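Local coordinates for protein fimbrin (Schizosaccharomyces pombe, PDB 1RT8) that binds and cross-links actin filaments, serving actin structures that set and maintain cell polarity and contributing to cytokinesis, mating and spore formation, at residues Gly283-Leu294 / Arg379-Met390; Asn309-Leu317 / Met343-Cys352. All coordinates share one frame; numbering follows the deposited sequence.

Contact 1 (Gly283-Leu294 / Arg379-Met390)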
loop_
_atom_site.group_PDB
_atom_site.type_symbol
_atom_site.label_atom_id
_atom_site.label_comp_id
_atom_site.label_asym_id
_atom_site.label_seq_id
_atom_site.Cartn_x
_atom_site.Cartn_y
_atom_site.Cartn_z
ATOM N N GLY A 283 -0.986 -18.820 -5.767
ATOM C CA GLY A 283 -0.392 -18.850 -4.447
ATOM C C GLY A 283 0.267 -17.533 -4.090
ATOM O O GLY A 283 0.133 -17.055 -2.960
ATOM N N GLU A 284 0.982 -16.939 -5.046
ATOM C CA GLU A 284 1.654 -15.666 -4.801
ATOM C C GLU A 284 0.645 -14.550 -4.562
ATOM O O GLU A 284 0.844 -13.701 -3.688
ATOM C CB GLU A 284 2.560 -15.275 -5.977
ATOM C CG GLU A 284 3.857 -16.074 -6.092
ATOM C CD GLU A 284 4.666 -16.085 -4.802
ATOM O OE1 GLU A 284 4.866 -15.011 -4.204
ATOM O OE2 GLU A 284 5.111 -17.173 -4.387
ATOM N N ARG A 285 -0.440 -14.551 -5.334
ATOM C CA ARG A 285 -1.464 -13.521 -5.184
ATOM C C ARG A 285 -2.129 -13.590 -3.812
ATOM O O ARG A 285 -2.309 -12.564 -3.151
ATOM C CB ARG A 285 -2.514 -13.641 -6.292
ATOM C CG ARG A 285 -2.029 -13.123 -7.648
ATOM C CD ARG A 285 -1.600 -11.676 -7.540
ATOM N NE ARG A 285 -2.676 -10.832 -7.022
ATOM C CZ ARG A 285 -2.485 -9.761 -6.259
ATOM N NH1 ARG A 285 -1.256 -9.399 -5.928
ATOM N NH2 ARG A 285 -3.520 -9.064 -5.802
ATOM N N GLU A 286 -2.489 -14.796 -3.381
ATOM C CA GLU A 286 -3.117 -14.956 -2.074
ATOM C C GLU A 286 -2.163 -14.425 -1.018
ATOM O O GLU A 286 -2.573 -13.705 -0.111
ATOM C CB GLU A 286 -3.440 -16.433 -1.785
ATOM C CG GLU A 286 -4.456 -17.060 -2.741
ATOM C CD GLU A 286 -4.885 -18.458 -2.317
ATOM O OE1 GLU A 286 -4.064 -19.186 -1.729
ATOM O OE2 GLU A 286 -6.039 -18.842 -2.585
ATOM N N ALA A 287 -0.884 -14.768 -1.152
ATOM C CA ALA A 287 0.134 -14.327 -0.205
ATOM C C ALA A 287 0.172 -12.802 -0.109
ATOM O O ALA A 287 0.243 -12.247 0.989
ATOM C CB ALA A 287 1.518 -14.873 -0.615
ATOM N N ARG A 288 0.122 -12.127 -1.256
ATOM C CA ARG A 288 0.150 -10.666 -1.277
ATOM C C ARG A 288 -1.129 -10.061 -0.708
ATOM O O ARG A 288 -1.079 -9.029 -0.052
ATOM C CB ARG A 288 0.388 -10.157 -2.703
ATOM C CG ARG A 288 1.863 -10.142 -3.101
ATOM C CD ARG A 288 2.044 -9.918 -4.602
ATOM N NE ARG A 288 3.451 -9.952 -5.010
ATOM C CZ ARG A 288 4.338 -8.993 -4.743
ATOM N NH1 ARG A 288 3.971 -7.914 -4.063
ATOM N NH2 ARG A 288 5.595 -9.111 -5.160
ATOM N N VAL A 289 -2.267 -10.704 -0.966
ATOM C CA VAL A 289 -3.554 -10.234 -0.449
ATOM C C VAL A 289 -3.607 -10.430 1.067
ATOM O O VAL A 289 -4.042 -9.537 1.801
ATOM C CB VAL A 289 -4.739 -10.998 -1.095
ATOM C CG1 VAL A 289 -6.039 -10.651 -0.378
ATOM C CG2 VAL A 289 -4.844 -10.633 -2.582
ATOM N N PHE A 290 -3.169 -11.599 1.529
ATOM C CA PHE A 290 -3.163 -11.907 2.956
ATOM C C PHE A 290 -2.181 -10.990 3.680
ATOM O O PHE A 290 -2.424 -10.590 4.825
ATOM C CB PHE A 290 -2.778 -13.377 3.201
ATOM C CG PHE A 290 -3.793 -14.376 2.699
ATOM C CD1 PHE A 290 -3.506 -15.740 2.710
ATOM C CD2 PHE A 290 -5.031 -13.964 2.229
ATOM C CE1 PHE A 290 -4.435 -16.674 2.263
ATOM C CE2 PHE A 290 -5.975 -14.894 1.776
ATOM C CZ PHE A 290 -5.675 -16.253 1.794
ATOM N N THR A 291 -1.069 -10.666 3.017
ATOM C CA THR A 291 -0.059 -9.785 3.593
ATOM C C THR A 291 -0.677 -8.413 3.838
ATOM O O THR A 291 -0.494 -7.832 4.900
ATOM C CB THR A 291 1.161 -9.608 2.657
ATOM O OG1 THR A 291 1.930 -10.815 2.645
ATOM C CG2 THR A 291 2.048 -8.452 3.134
ATOM N N LEU A 292 -1.407 -7.905 2.852
ATOM C CA LEU A 292 -2.051 -6.606 2.994
ATOM C C LEU A 292 -3.063 -6.688 4.130
ATOM O O LEU A 292 -3.125 -5.804 4.981
ATOM C CB LEU A 292 -2.764 -6.215 1.695
ATOM C CG LEU A 292 -1.896 -5.838 0.487
ATOM C CD1 LEU A 292 -2.742 -5.862 -0.779
ATOM C CD2 LEU A 292 -1.288 -4.449 0.703
ATOM N N TRP A 293 -3.845 -7.760 4.156
ATOM C CA TRP A 293 -4.850 -7.917 5.201
ATOM C C TRP A 293 -4.235 -7.948 6.605
ATOM O O TRP A 293 -4.585 -7.137 7.464
ATOM C CB TRP A 293 -5.670 -9.188 4.968
ATOM C CG TRP A 293 -6.680 -9.419 6.049
ATOM C CD1 TRP A 293 -7.744 -8.625 6.354
ATOM C CD2 TRP A 293 -6.693 -10.493 6.998
ATOM N NE1 TRP A 293 -8.420 -9.133 7.440
ATOM C CE2 TRP A 293 -7.797 -10.280 7.855
ATOM C CE3 TRP A 293 -5.879 -11.612 7.209
ATOM C CZ2 TRP A 293 -8.109 -11.144 8.907
ATOM C CZ3 TRP A 293 -6.189 -12.476 8.260
ATOM C CH2 TRP A 293 -7.296 -12.234 9.096
ATOM N N LEU A 294 -3.323 -8.882 6.846
ATOM C CA LEU A 294 -2.690 -8.965 8.158
ATOM C C LEU A 294 -2.025 -7.639 8.546
ATOM O O LEU A 294 -2.131 -7.210 9.691
ATOM C CB LEU A 294 -1.654 -10.097 8.183
ATOM C CG LEU A 294 -2.232 -11.515 8.234
ATOM C CD1 LEU A 294 -1.136 -12.538 7.927
ATOM C CD2 LEU A 294 -2.841 -11.774 9.606
ATOM N N ARG A 379 4.113 -23.643 2.241
ATOM C CA ARG A 379 3.378 -22.666 1.461
ATOM C C ARG A 379 1.890 -22.904 1.543
ATOM O O ARG A 379 1.134 -22.024 1.933
ATOM C CB ARG A 379 3.818 -22.710 -0.000
ATOM C CG ARG A 379 5.073 -21.933 -0.264
ATOM C CD ARG A 379 5.525 -22.065 -1.704
ATOM N NE ARG A 379 6.309 -20.892 -2.060
ATOM C CZ ARG A 379 5.816 -19.836 -2.694
ATOM N NH1 ARG A 379 4.548 -19.816 -3.067
ATOM N NH2 ARG A 379 6.582 -18.780 -2.908
ATOM N N THR A 380 1.484 -24.116 1.183
ATOM C CA THR A 380 0.084 -24.492 1.175
ATOM C C THR A 380 -0.573 -24.452 2.544
ATOM O O THR A 380 -1.715 -24.010 2.670
ATOM C CB THR A 380 -0.088 -25.900 0.561
ATOM O OG1 THR A 380 0.264 -25.853 -0.828
ATOM C CG2 THR A 380 -1.517 -26.389 0.694
ATOM N N LEU A 381 0.133 -24.907 3.573
ATOM C CA LEU A 381 -0.463 -24.910 4.901
ATOM C C LEU A 381 -0.432 -23.537 5.587
ATOM O O LEU A 381 -1.292 -23.244 6.421
ATOM C CB LEU A 381 0.197 -25.991 5.767
ATOM C CG LEU A 381 0.119 -27.396 5.132
ATOM C CD1 LEU A 381 0.745 -28.432 6.063
ATOM C CD2 LEU A 381 -1.328 -27.761 4.826
ATOM N N THR A 382 0.537 -22.689 5.238
ATOM C CA THR A 382 0.591 -21.356 5.837
ATOM C C THR A 382 -0.554 -20.530 5.238
ATOM O O THR A 382 -1.230 -19.786 5.950
ATOM C CB THR A 382 1.935 -20.646 5.569
ATOM O OG1 THR A 382 2.997 -21.377 6.196
ATOM C CG2 THR A 382 1.921 -19.231 6.145
ATOM N N LEU A 383 -0.775 -20.679 3.933
ATOM C CA LEU A 383 -1.864 -19.968 3.266
ATOM C C LEU A 383 -3.209 -20.476 3.782
ATOM O O LEU A 383 -4.144 -19.705 3.964
ATOM C CB LEU A 383 -1.798 -20.187 1.757
ATOM C CG LEU A 383 -0.722 -19.472 0.943
ATOM C CD1 LEU A 383 -0.658 -20.112 -0.433
ATOM C CD2 LEU A 383 -1.057 -17.980 0.820
ATOM N N ALA A 384 -3.302 -21.783 4.007
ATOM C CA ALA A 384 -4.539 -22.378 4.487
ATOM C C ALA A 384 -4.912 -21.855 5.880
ATOM O O ALA A 384 -6.082 -21.563 6.150
ATOM C CB ALA A 384 -4.415 -23.907 4.509
ATOM N N LEU A 385 -3.927 -21.738 6.765
ATOM C CA LEU A 385 -4.201 -21.246 8.113
ATOM C C LEU A 385 -4.617 -19.773 8.087
ATOM O O LEU A 385 -5.586 -19.394 8.732
ATOM C CB LEU A 385 -2.981 -21.426 9.020
ATOM C CG LEU A 385 -3.032 -20.730 10.390
ATOM C CD1 LEU A 385 -4.233 -21.233 11.185
ATOM C CD2 LEU A 385 -1.734 -21.023 11.158
ATOM N N VAL A 386 -3.891 -18.936 7.353
ATOM C CA VAL A 386 -4.279 -17.530 7.312
ATOM C C VAL A 386 -5.662 -17.407 6.674
ATOM O O VAL A 386 -6.493 -16.626 7.143
ATOM C CB VAL A 386 -3.258 -16.664 6.545
ATOM C CG1 VAL A 386 -3.765 -15.236 6.431
ATOM C CG2 VAL A 386 -1.916 -16.682 7.268
ATOM N N TRP A 387 -5.919 -18.186 5.625
ATOM C CA TRP A 387 -7.225 -18.145 4.975
ATOM C C TRP A 387 -8.333 -18.444 5.977
ATOM O O TRP A 387 -9.343 -17.745 6.014
ATOM C CB TRP A 387 -7.310 -19.145 3.822
ATOM C CG TRP A 387 -8.710 -19.314 3.308
ATOM C CD1 TRP A 387 -9.438 -20.468 3.279
ATOM C CD2 TRP A 387 -9.566 -18.286 2.782
ATOM N NE1 TRP A 387 -10.697 -20.226 2.767
ATOM C CE2 TRP A 387 -10.799 -18.894 2.455
ATOM C CE3 TRP A 387 -9.407 -16.913 2.554
ATOM C CZ2 TRP A 387 -11.872 -18.174 1.912
ATOM C CZ3 TRP A 387 -10.479 -16.194 2.008
ATOM C CH2 TRP A 387 -11.690 -16.826 1.696
ATOM N N GLN A 388 -8.155 -19.481 6.790
ATOM C CA GLN A 388 -9.173 -19.816 7.782
ATOM C C GLN A 388 -9.415 -18.629 8.707
ATOM O O GLN A 388 -10.549 -18.372 9.112
ATOM C CB GLN A 388 -8.748 -21.028 8.607
ATOM C CG GLN A 388 -8.823 -22.314 7.838
ATOM C CD GLN A 388 -10.242 -22.683 7.477
ATOM O OE1 GLN A 388 -10.508 -23.124 6.357
ATOM N NE2 GLN A 388 -11.168 -22.513 8.423
ATOM N N MET A 389 -8.345 -17.917 9.049
ATOM C CA MET A 389 -8.469 -16.747 9.912
ATOM C C MET A 389 -9.278 -15.663 9.195
ATOM O O MET A 389 -10.192 -15.070 9.772
ATOM C CB MET A 389 -7.086 -16.201 10.286
ATOM C CG MET A 389 -7.118 -15.153 11.383
ATOM S SD MET A 389 -5.509 -14.390 11.700
ATOM C CE MET A 389 -4.906 -15.375 13.065
ATOM N N MET A 390 -8.944 -15.402 7.935
ATOM C CA MET A 390 -9.671 -14.399 7.167
ATOM C C MET A 390 -11.123 -14.828 6.973
ATOM O O MET A 390 -12.039 -14.027 7.127
ATOM C CB MET A 390 -9.031 -14.190 5.787
ATOM C CG MET A 390 -9.892 -13.366 4.823
ATOM S SD MET A 390 -9.087 -12.986 3.225
ATOM C CE MET A 390 -8.020 -11.650 3.690
#
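Helices 283-294 and 379-390 run in roughly the same direction, 42° apart, and approach to 10.6 Å between their axes, with A287 opposite L383 and F290 opposite V386. F290 is the central knob, its ring set among L383, V386, W387 and M390: CD1 meets V386 CG1 at 3.8 Å, while CZ reaches W387 CE3 at 3.9 Å. A flat aromatic suits this slot because it can touch four residues at once. Replacing F290 by an alanine is likely to open a gap among these four and cost M390 SD its Met-aromatic contact, while CE stays over W293. L383 answers as a knob from the other helix, its branches entering between G283, E286, A287 and F290. One turn beyond F290, W293 holds CG and the backbone N on opposite sides of CA-CB (chi1 178°), swinging the indole across to the partner helix, where its six-membered end meets M389 and M390. M390 CE lies over the five-membered ring, 3.9 Å from its centroid, as a CH-pi contact, whereas M389 CG meets the indole edge at CH2. At the N-terminal ends, E284 OE2 forms a salt bridge with R379 NH2 at 2.6 Å, nearly in the guanidinium plane. The pair lies within the third calponin-homology (CH) domain, between helices 306-309 and 314-323, touched by A287 and M389 respectively, and helix 500-511, which packs on V289 and W387.

Contact 2 (Asn309-Leu317 / Met343-Cys352)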
loop_
_atom_site.group_PDB
_atom_site.type_symbol
_atom_site.label_atom_id
_atom_site.label_comp_id
_atom_site.label_asym_id
_atom_site.label_seq_id
_atom_site.Cartn_x
_atom_site.Cartn_y
_atom_site.Cartn_z
ATOM N N ASN A 309 7.990 -14.596 7.221
ATOM C CA ASN A 309 7.651 -13.753 8.364
ATOM C C ASN A 309 6.661 -14.328 9.388
ATOM O O ASN A 309 6.473 -13.733 10.451
ATOM C CB ASN A 309 7.118 -12.396 7.884
ATOM C CG ASN A 309 8.114 -11.636 7.015
ATOM O OD1 ASN A 309 9.313 -11.943 6.983
ATOM N ND2 ASN A 309 7.619 -10.623 6.315
ATOM N N LEU A 310 6.024 -15.460 9.090
ATOM C CA LEU A 310 5.062 -16.054 10.027
ATOM C C LEU A 310 5.617 -17.300 10.710
ATOM O O LEU A 310 4.924 -17.931 11.519
ATOM C CB LEU A 310 3.769 -16.460 9.307
ATOM C CG LEU A 310 3.088 -15.422 8.411
ATOM C CD1 LEU A 310 1.712 -15.920 7.977
ATOM C CD2 LEU A 310 2.952 -14.141 9.169
ATOM N N ARG A 311 6.855 -17.659 10.377
ATOM C CA ARG A 311 7.465 -18.859 10.940
ATOM C C ARG A 311 7.659 -18.921 12.457
ATOM O O ARG A 311 7.602 -20.001 13.030
ATOM C CB ARG A 311 8.795 -19.140 10.244
ATOM C CG ARG A 311 8.659 -19.452 8.758
ATOM C CD ARG A 311 9.985 -19.950 8.208
ATOM N NE ARG A 311 9.948 -20.144 6.762
ATOM C CZ ARG A 311 10.908 -20.755 6.072
ATOM N NH1 ARG A 311 11.975 -21.227 6.705
ATOM N NH2 ARG A 311 10.797 -20.905 4.754
ATOM N N ASP A 312 7.899 -17.794 13.122
ATOM C CA ASP A 312 8.069 -17.856 14.566
ATOM C C ASP A 312 6.745 -17.672 15.309
ATOM O O ASP A 312 6.726 -17.551 16.529
ATOM C CB ASP A 312 9.107 -16.833 15.055
ATOM C CG ASP A 312 8.633 -15.400 14.910
ATOM O OD1 ASP A 312 7.406 -15.162 14.881
ATOM O OD2 ASP A 312 9.492 -14.507 14.843
ATOM N N GLY A 313 5.649 -17.633 14.551
ATOM C CA GLY A 313 4.319 -17.522 15.121
ATOM C C GLY A 313 3.867 -16.229 15.772
ATOM O O GLY A 313 2.696 -16.106 16.143
ATOM N N LEU A 314 4.768 -15.265 15.907
ATOM C CA LEU A 314 4.434 -14.003 16.554
ATOM C C LEU A 314 3.413 -13.161 15.803
ATOM O O LEU A 314 2.518 -12.574 16.411
ATOM C CB LEU A 314 5.714 -13.202 16.793
ATOM C CG LEU A 314 6.669 -13.855 17.801
ATOM C CD1 LEU A 314 7.888 -12.952 18.023
ATOM C CD2 LEU A 314 5.935 -14.073 19.114
ATOM N N ILE A 315 3.553 -13.097 14.484
ATOM C CA ILE A 315 2.630 -12.340 13.647
ATOM C C ILE A 315 1.226 -12.918 13.755
ATOM O O ILE A 315 0.262 -12.181 13.945
ATOM C CB ILE A 315 3.074 -12.368 12.164
ATOM C CG1 ILE A 315 4.397 -11.615 12.007
ATOM C CG2 ILE A 315 1.978 -11.783 11.266
ATOM C CD1 ILE A 315 4.352 -10.164 12.396
ATOM N N LEU A 316 1.111 -14.238 13.638
ATOM C CA LEU A 316 -0.188 -14.896 13.733
ATOM C C LEU A 316 -0.842 -14.657 15.097
ATOM O O LEU A 316 -2.041 -14.364 15.184
ATOM C CB LEU A 316 -0.037 -16.403 13.474
ATOM C CG LEU A 316 0.251 -16.786 12.008
ATOM C CD1 LEU A 316 0.637 -18.249 11.894
ATOM C CD2 LEU A 316 -0.981 -16.509 11.170
ATOM N N LEU A 317 -0.052 -14.780 16.160
ATOM C CA LEU A 317 -0.568 -14.581 17.501
ATOM C C LEU A 317 -1.072 -13.152 17.683
ATOM O O LEU A 317 -2.099 -12.933 18.322
ATOM C CB LEU A 317 0.504 -14.935 18.534
ATOM C CG LEU A 317 0.802 -16.442 18.568
ATOM C CD1 LEU A 317 1.965 -16.743 19.501
ATOM C CD2 LEU A 317 -0.443 -17.197 19.001
ATOM N N MET A 343 14.643 -17.050 16.100
ATOM C CA MET A 343 14.160 -17.724 17.302
ATOM C C MET A 343 14.577 -19.188 17.218
ATOM O O MET A 343 14.655 -19.747 16.127
ATOM C CB MET A 343 12.630 -17.625 17.365
ATOM C CG MET A 343 11.993 -18.254 18.594
ATOM S SD MET A 343 10.199 -18.063 18.560
ATOM C CE MET A 343 10.049 -16.240 18.583
ATOM N N MET A 344 14.864 -19.811 18.356
ATOM C CA MET A 344 15.231 -21.218 18.347
ATOM C C MET A 344 14.043 -21.982 17.781
ATOM O O MET A 344 12.892 -21.634 18.046
ATOM C CB MET A 344 15.532 -21.704 19.755
ATOM C CG MET A 344 16.710 -21.004 20.394
ATOM S SD MET A 344 17.056 -21.716 21.998
ATOM C CE MET A 344 18.542 -22.652 21.615
ATOM N N ARG A 345 14.311 -23.039 17.024
ATOM C CA ARG A 345 13.223 -23.782 16.419
ATOM C C ARG A 345 12.146 -24.286 17.361
ATOM O O ARG A 345 10.963 -24.060 17.102
ATOM C CB ARG A 345 13.744 -24.957 15.595
ATOM C CG ARG A 345 12.620 -25.671 14.856
ATOM C CD ARG A 345 13.095 -26.282 13.554
ATOM N NE ARG A 345 11.984 -26.849 12.795
ATOM C CZ ARG A 345 11.255 -27.881 13.200
ATOM N NH1 ARG A 345 11.521 -28.462 14.363
ATOM N NH2 ARG A 345 10.269 -28.335 12.437
ATOM N N PHE A 346 12.529 -24.967 18.440
ATOM C CA PHE A 346 11.519 -25.489 19.353
ATOM C C PHE A 346 10.648 -24.366 19.913
ATOM O O PHE A 346 9.475 -24.578 20.207
ATOM C CB PHE A 346 12.166 -26.319 20.479
ATOM C CG PHE A 346 12.797 -25.506 21.578
ATOM C CD1 PHE A 346 12.100 -25.250 22.759
ATOM C CD2 PHE A 346 14.102 -25.044 21.463
ATOM C CE1 PHE A 346 12.702 -24.549 23.810
ATOM C CE2 PHE A 346 14.713 -24.342 22.508
ATOM C CZ PHE A 346 14.008 -24.096 23.686
ATOM N N LYS A 347 11.212 -23.169 20.044
ATOM C CA LYS A 347 10.435 -22.040 20.542
ATOM C C LYS A 347 9.428 -21.552 19.486
ATOM O O LYS A 347 8.301 -21.198 19.821
ATOM C CB LYS A 347 11.353 -20.889 20.965
ATOM C CG LYS A 347 12.213 -21.228 22.156
ATOM C CD LYS A 347 12.761 -19.997 22.847
ATOM C CE LYS A 347 13.391 -20.396 24.175
ATOM N NZ LYS A 347 13.784 -19.222 24.991
ATOM N N ALA A 348 9.829 -21.540 18.216
ATOM C CA ALA A 348 8.922 -21.098 17.165
ATOM C C ALA A 348 7.798 -22.123 17.001
ATOM O O ALA A 348 6.650 -21.761 16.743
ATOM C CB ALA A 348 9.687 -20.921 15.842
ATOM N N VAL A 349 8.137 -23.403 17.151
ATOM C CA VAL A 349 7.154 -24.472 17.031
ATOM C C VAL A 349 6.131 -24.381 18.156
ATOM O O VAL A 349 4.949 -24.637 17.938
ATOM C CB VAL A 349 7.819 -25.872 17.053
ATOM C CG1 VAL A 349 6.762 -26.961 17.263
ATOM C CG2 VAL A 349 8.542 -26.111 15.729
ATOM N N GLU A 350 6.580 -24.019 19.355
ATOM C CA GLU A 350 5.655 -23.871 20.469
ATOM C C GLU A 350 4.704 -22.723 20.129
ATOM O O GLU A 350 3.488 -22.847 20.279
ATOM C CB GLU A 350 6.416 -23.579 21.767
ATOM C CG GLU A 350 7.250 -24.770 22.234
ATOM C CD GLU A 350 8.049 -24.495 23.493
ATOM O OE1 GLU A 350 8.195 -23.309 23.863
ATOM O OE2 GLU A 350 8.547 -25.476 24.098
ATOM N N ASN A 351 5.263 -21.612 19.655
ATOM C CA ASN A 351 4.456 -20.457 19.284
ATOM C C ASN A 351 3.454 -20.826 18.198
ATOM O O ASN A 351 2.298 -20.434 18.260
ATOM C CB ASN A 351 5.341 -19.308 18.786
ATOM C CG ASN A 351 5.989 -18.533 19.921
ATOM O OD1 ASN A 351 5.726 -18.795 21.100
ATOM N ND2 ASN A 351 6.830 -17.560 19.570
ATOM N N CYS A 352 3.898 -21.589 17.204
ATOM C CA CYS A 352 3.003 -21.973 16.125
ATOM C C CYS A 352 1.977 -23.024 16.550
ATOM O O CYS A 352 0.844 -23.009 16.070
ATOM C CB CYS A 352 3.811 -22.447 14.912
ATOM S SG CYS A 352 4.714 -21.096 14.092
#
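The carboxamide of N351 meets the type I turn L310-G313 at its edge and L314 on a face: ND2 gives a hydrogen bond to D312 O at 3.0 Å, lying almost in the amide plane and running nearly straight along the carbonyl axis, while L314 CD2 stands above that plane at the ND2 end, 3.6 Å from ND2. The same ND2 donates to N334 O, and these two bonds fix the rotation of the amide; asparagine suits the place because one short side chain can serve both carbonyls. The flat carboxylate of D312 has M343 CE over one face, offset from its centre, while OD1 takes the backbone N-H of L314 at 2.8 Å in an Asx turn. Its CG stands between the backbone N and the carbonyl carbon (chi1 69°), which brings the carboxylate round to that N-H at the start of helix 314-323. M343 crosses D312 at about a right angle, its CE 3.7 Å from D312 CB and 4.0 Å from L314 CD1, a flexible thioether filling the step between the two. Small residues let the backbones close in: A348 CB rests 3.7 Å from D312 CA, and a CB on G313, whose phi is positive, would clash with N351 CB at 2.9 Å and crowd C352 N. The small thiol of C352 lies against the turn backbone, SG 3.3 Å from R311 O and close to G313 N. Around this junction helix 371-375 touches A348 and C352 through T375, helix 379-397 packs on L310 and L316, and L317 continues onto Y354, A355 and L358 of helix 345-361.

In the fold
Read from the N terminus, the chain passes through helix 282-296 and then the turn that leads into helix 314-323. After a largely non-helical excursion it comes back along helix 345-361 and closes contact 2, a loop of 25 intervening residues. It then runs through helix 371-375 into helix 379-397, which returns to the first helix and closes contact 1 around the whole of contact 2. The centres lie about 16 Å apart, yet the two contacts touch through side chains: L385 and M389 pack on L316, and T382 and V386 on L310. Helix 379-397 thus joins both contacts into one core of the third CH domain, within the second actin-binding region.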